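Local coordinates for TerD domain-containing protein (Streptomyces avermitilis, PDB 2QNG) that is of unknown function but binds two calcium ions and, as a member of the CAPAB/TerDEXZ family, carries a TerD domain, at residues A[153-165]-A[175-189]. Numbering follows the deposited sequence.
Sequences GVLGSTAATVGEF and FHPGIHGYDSDPATF
F165 and F175 lie nearly parallel but well offset, with little overlap, planes 29° apart and F165 CE1 resting 3.5 Å from F175 CD1. F175 puts its CG anti to the backbone N (chi1 171°), which also sets G163 CA at the ring's edge, close to its plane, by CE1; P177 N lies over one face. At the other end of this antiparallel hairpin, A159 CB sits over the F189 ring, 3.9 Å from its centroid, a CH-pi contact that brings the first turn of helix 186-192 against the sheet. T161 CG2 touches both F189 CZ and Y182 CE2, while its OG1 reaches Y182 OH through one water and G178 O through another. A classic beta bulge sets T158 and A159 opposite Y182, whose O accepts from T158 N at 3.0 Å and weakly from A159 N. T158 OG1 donates to S184 O at 2.7 Å from above the carbonyl plane, tying down the turn into the helix, where D185 is the N-cap, its OD1 accepting from T188 N. Between T161, paired with H180, and E164, paired with H176, the register slips by one, and water bridges V162 O to G178 N. Farther out, L104 and V33 also touch F165, and R113 forms a salt bridge with E164. An alanine in place of F165 would probably open a gap beside F175 and leave its ring freer to turn. Apolar contacts thus pack both ends of the hairpin joining edge strand 173-182 to the sheet through 159-167, while water satisfies backbone polar groups where direct pairing lapses.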
loop_
_atom_site.group_PDB
_atom_site.type_symbol
_atom_site.label_atom_id
_atom_site.label_comp_id
_atom_site.label_asym_id
_atom_site.label_seq_id
_atom_site.Cartn_x
_atom_site.Cartn_y
_atom_site.Cartn_z
ATOM N N GLY A 153 -9.493 -12.214 0.486
ATOM C CA GLY A 153 -8.603 -13.204 1.085
ATOM C C GLY A 153 -8.062 -12.813 2.451
ATOM O O GLY A 153 -7.339 -13.589 3.085
ATOM N N VAL A 154 -8.353 -11.582 2.882
ATOM C CA VAL A 154 -7.844 -11.056 4.152
ATOM C C VAL A 154 -8.977 -10.419 4.967
ATOM O O VAL A 154 -8.788 -9.389 5.616
ATOM C CB VAL A 154 -6.650 -10.061 3.928
ATOM C CG1 VAL A 154 -5.482 -10.807 3.324
ATOM C CG2 VAL A 154 -7.045 -8.872 3.048
ATOM N N LEU A 155 -10.158 -11.057 4.959
ATOM C CA LEU A 155 -11.337 -10.410 5.554
ATOM C C LEU A 155 -11.249 -10.168 7.068
ATOM O O LEU A 155 -11.911 -9.280 7.602
ATOM C CB LEU A 155 -12.620 -11.177 5.206
ATOM C CG LEU A 155 -13.024 -11.111 3.722
ATOM C CD1 LEU A 155 -14.189 -12.027 3.450
ATOM C CD2 LEU A 155 -13.394 -9.689 3.297
ATOM N N GLY A 156 -10.440 -10.972 7.757
ATOM C CA GLY A 156 -10.270 -10.814 9.182
ATOM C C GLY A 156 -9.106 -9.926 9.580
ATOM O O GLY A 156 -8.848 -9.787 10.774
ATOM N N SER A 157 -8.408 -9.324 8.607
ATOM C CA SER A 157 -7.222 -8.536 8.899
ATOM C C SER A 157 -7.514 -7.047 9.062
ATOM O O SER A 157 -8.487 -6.548 8.486
ATOM C CB SER A 157 -6.228 -8.714 7.743
ATOM O OG SER A 157 -5.784 -10.082 7.680
ATOM N N THR A 158 -6.632 -6.352 9.787
ATOM C CA THR A 158 -6.721 -4.903 9.970
ATOM C C THR A 158 -5.785 -4.140 9.021
ATOM O O THR A 158 -5.848 -2.923 8.940
ATOM C CB THR A 158 -6.418 -4.532 11.423
ATOM O OG1 THR A 158 -5.178 -5.135 11.791
ATOM C CG2 THR A 158 -7.546 -5.054 12.339
ATOM N N ALA A 159 -4.916 -4.863 8.324
ATOM C CA ALA A 159 -3.976 -4.278 7.365
ATOM C C ALA A 159 -3.532 -5.394 6.433
ATOM O O ALA A 159 -3.672 -6.585 6.765
ATOM C CB ALA A 159 -2.769 -3.657 8.063
ATOM N N ALA A 160 -3.004 -5.035 5.267
ATOM C CA ALA A 160 -2.482 -6.059 4.360
ATOM C C ALA A 160 -1.380 -5.477 3.502
ATOM O O ALA A 160 -1.491 -4.325 3.055
ATOM C CB ALA A 160 -3.615 -6.590 3.444
ATOM N N THR A 161 -0.320 -6.239 3.265
ATOM C CA THR A 161 0.544 -5.857 2.147
ATOM C C THR A 161 -0.139 -6.357 0.867
ATOM O O THR A 161 -0.809 -7.412 0.873
ATOM C CB THR A 161 1.952 -6.452 2.273
ATOM O OG1 THR A 161 1.868 -7.879 2.378
ATOM C CG2 THR A 161 2.686 -5.900 3.510
ATOM N N VAL A 162 0.007 -5.580 -0.206
ATOM C CA VAL A 162 -0.756 -5.837 -1.414
ATOM C C VAL A 162 0.118 -5.976 -2.633
ATOM O O VAL A 162 -0.366 -6.060 -3.751
ATOM C CB VAL A 162 -1.884 -4.784 -1.631
ATOM C CG1 VAL A 162 -2.875 -4.777 -0.440
ATOM C CG2 VAL A 162 -1.352 -3.345 -1.910
ATOM N N GLY A 163 1.418 -6.032 -2.420
ATOM C CA GLY A 163 2.326 -6.147 -3.561
ATOM C C GLY A 163 3.731 -5.802 -3.168
ATOM O O GLY A 163 3.956 -5.075 -2.209
ATOM N N GLU A 164 4.667 -6.325 -3.945
ATOM C CA GLU A 164 6.089 -6.232 -3.702
ATOM C C GLU A 164 6.752 -5.938 -5.043
ATOM O O GLU A 164 6.307 -6.521 -6.045
ATOM C CB GLU A 164 6.546 -7.614 -3.224
ATOM C CG GLU A 164 7.942 -7.668 -2.747
ATOM C CD GLU A 164 8.392 -9.068 -2.405
ATOM O OE1 GLU A 164 7.663 -10.041 -2.691
ATOM O OE2 GLU A 164 9.492 -9.170 -1.879
ATOM N N PHE A 165 7.812 -5.125 -5.054
ATOM C CA PHE A 165 8.631 -4.892 -6.259
ATOM C C PHE A 165 10.062 -5.108 -5.853
ATOM O O PHE A 165 10.490 -4.598 -4.824
ATOM C CB PHE A 165 8.438 -3.466 -6.763
ATOM C CG PHE A 165 7.005 -3.158 -7.102
ATOM C CD1 PHE A 165 6.508 -3.417 -8.383
ATOM C CD2 PHE A 165 6.138 -2.651 -6.128
ATOM C CE1 PHE A 165 5.172 -3.160 -8.706
ATOM C CE2 PHE A 165 4.799 -2.395 -6.456
ATOM C CZ PHE A 165 4.327 -2.670 -7.727
ATOM N N PHE A 175 7.461 -7.151 -10.394
ATOM C CA PHE A 175 6.309 -7.158 -9.500
ATOM C C PHE A 175 6.001 -8.588 -9.064
ATOM O O PHE A 175 5.911 -9.498 -9.897
ATOM C CB PHE A 175 5.099 -6.532 -10.208
ATOM C CG PHE A 175 3.805 -6.676 -9.470
ATOM C CD1 PHE A 175 3.669 -6.253 -8.156
ATOM C CD2 PHE A 175 2.694 -7.219 -10.115
ATOM C CE1 PHE A 175 2.437 -6.379 -7.486
ATOM C CE2 PHE A 175 1.458 -7.345 -9.458
ATOM C CZ PHE A 175 1.326 -6.917 -8.142
ATOM N N HIS A 176 5.858 -8.758 -7.755
ATOM C CA HIS A 176 5.494 -10.030 -7.140
ATOM C C HIS A 176 4.113 -9.862 -6.515
ATOM O O HIS A 176 3.982 -9.231 -5.449
ATOM C CB HIS A 176 6.531 -10.433 -6.082
ATOM C CG HIS A 176 7.873 -10.776 -6.648
ATOM N ND1 HIS A 176 8.882 -9.851 -6.820
ATOM C CD2 HIS A 176 8.371 -11.956 -7.097
ATOM C CE1 HIS A 176 9.943 -10.445 -7.341
ATOM N NE2 HIS A 176 9.656 -11.720 -7.520
ATOM N N PRO A 177 3.065 -10.368 -7.188
ATOM C CA PRO A 177 1.728 -10.271 -6.621
ATOM C C PRO A 177 1.554 -11.074 -5.342
ATOM O O PRO A 177 2.239 -12.064 -5.097
ATOM C CB PRO A 177 0.827 -10.839 -7.726
ATOM C CG PRO A 177 1.728 -11.722 -8.513
ATOM C CD PRO A 177 3.052 -11.042 -8.499
ATOM N N GLY A 178 0.638 -10.618 -4.518
ATOM C CA GLY A 178 0.307 -11.367 -3.319
ATOM C C GLY A 178 -0.247 -10.405 -2.311
ATOM O O GLY A 178 0.285 -9.318 -2.129
ATOM N N ILE A 179 -1.360 -10.787 -1.708
ATOM C CA ILE A 179 -1.988 -10.017 -0.649
ATOM C C ILE A 179 -1.800 -10.819 0.635
ATOM O O ILE A 179 -2.135 -12.017 0.674
ATOM C CB ILE A 179 -3.510 -9.863 -0.872
ATOM C CG1 ILE A 179 -3.868 -9.435 -2.305
ATOM C CG2 ILE A 179 -4.137 -8.992 0.223
ATOM C CD1 ILE A 179 -3.497 -8.066 -2.697
ATOM N N HIS A 180 -1.250 -10.180 1.671
ATOM C CA HIS A 180 -0.942 -10.866 2.932
ATOM C C HIS A 180 -1.497 -10.069 4.081
ATOM O O HIS A 180 -1.193 -8.886 4.218
ATOM C CB HIS A 180 0.565 -11.020 3.097
ATOM C CG HIS A 180 1.160 -11.966 2.103
ATOM N ND1 HIS A 180 1.778 -11.547 0.944
ATOM C CD2 HIS A 180 1.198 -13.321 2.083
ATOM C CE1 HIS A 180 2.191 -12.602 0.263
ATOM N NE2 HIS A 180 1.849 -13.689 0.931
ATOM N N GLY A 181 -2.327 -10.724 4.884
ATOM C CA GLY A 181 -3.012 -10.059 5.973
ATOM C C GLY A 181 -2.211 -9.961 7.247
ATOM O O GLY A 181 -1.419 -10.845 7.584
ATOM N N TYR A 182 -2.432 -8.858 7.958
ATOM C CA TYR A 182 -1.809 -8.566 9.255
ATOM C C TYR A 182 -2.897 -8.190 10.253
ATOM O O TYR A 182 -3.956 -7.673 9.874
ATOM C CB TYR A 182 -0.839 -7.379 9.125
ATOM C CG TYR A 182 0.443 -7.678 8.387
ATOM C CD1 TYR A 182 1.659 -7.672 9.064
ATOM C CD2 TYR A 182 0.451 -7.971 7.021
ATOM C CE1 TYR A 182 2.844 -7.928 8.408
ATOM C CE2 TYR A 182 1.634 -8.225 6.343
ATOM C CZ TYR A 182 2.830 -8.225 7.053
ATOM O OH TYR A 182 4.013 -8.490 6.392
ATOM N N ASP A 183 -2.615 -8.412 11.539
ATOM C CA ASP A 183 -3.564 -8.119 12.614
ATOM C C ASP A 183 -3.195 -6.846 13.370
ATOM O O ASP A 183 -3.780 -6.561 14.424
ATOM C CB ASP A 183 -3.658 -9.279 13.616
ATOM C CG ASP A 183 -4.173 -10.556 12.997
ATOM O OD1 ASP A 183 -5.148 -10.526 12.208
ATOM O OD2 ASP A 183 -3.626 -11.625 13.355
ATOM N N SER A 184 -2.283 -6.068 12.809
ATOM C CA SER A 184 -1.678 -4.926 13.501
ATOM C C SER A 184 -2.311 -3.583 13.182
ATOM O O SER A 184 -3.055 -3.443 12.196
ATOM C CB SER A 184 -0.151 -4.904 13.295
ATOM O OG SER A 184 0.196 -5.326 11.980
ATOM N N ASP A 185 -2.026 -2.607 14.044
ATOM C CA ASP A 185 -2.484 -1.239 13.837
ATOM C C ASP A 185 -1.545 -0.529 12.853
ATOM O O ASP A 185 -0.501 -1.078 12.468
ATOM C CB ASP A 185 -2.658 -0.493 15.177
ATOM C CG ASP A 185 -1.374 -0.318 15.933
ATOM O OD1 ASP A 185 -0.273 -0.461 15.349
ATOM O OD2 ASP A 185 -1.473 0.002 17.142
ATOM N N PRO A 186 -1.909 0.669 12.401
ATOM C CA PRO A 186 -1.082 1.319 11.361
ATOM C C PRO A 186 0.382 1.538 11.710
ATOM O O PRO A 186 1.256 1.272 10.876
ATOM C CB PRO A 186 -1.803 2.653 11.142
ATOM C CG PRO A 186 -3.247 2.291 11.391
ATOM C CD PRO A 186 -3.164 1.411 12.628
ATOM N N ALA A 187 0.651 2.001 12.928
ATOM C CA ALA A 187 2.037 2.284 13.307
ATOM C C ALA A 187 2.910 1.031 13.352
ATOM O O ALA A 187 4.073 1.043 12.904
ATOM C CB ALA A 187 2.089 3.017 14.610
ATOM N N THR A 188 2.346 -0.048 13.873
ATOM C CA THR A 188 3.073 -1.296 13.937
ATOM C C THR A 188 3.278 -1.878 12.536
ATOM O O THR A 188 4.385 -2.301 12.196
ATOM C CB THR A 188 2.368 -2.305 14.859
ATOM O OG1 THR A 188 2.225 -1.728 16.160
ATOM C CG2 THR A 188 3.134 -3.607 14.954
ATOM N N PHE A 189 2.212 -1.872 11.737
ATOM C CA PHE A 189 2.282 -2.383 10.378
ATOM C C PHE A 189 3.418 -1.724 9.602
ATOM O O PHE A 189 4.173 -2.411 8.901
ATOM C CB PHE A 189 0.956 -2.136 9.668
ATOM C CG PHE A 189 0.941 -2.601 8.245
ATOM C CD1 PHE A 189 0.824 -3.946 7.938
ATOM C CD2 PHE A 189 1.028 -1.685 7.209
ATOM C CE1 PHE A 189 0.801 -4.366 6.612
ATOM C CE2 PHE A 189 0.968 -2.107 5.885
ATOM C CZ PHE A 189 0.834 -3.433 5.595
HETATM O O HOH W 1 -4.305 -11.115 9.774
HETATM O O HOH W 2 3.875 -9.168 3.741
HETATM O O HOH W 3 2.170 -8.408 -0.242
HETATM O O HOH W 4 -0.757 -8.226 -5.518
#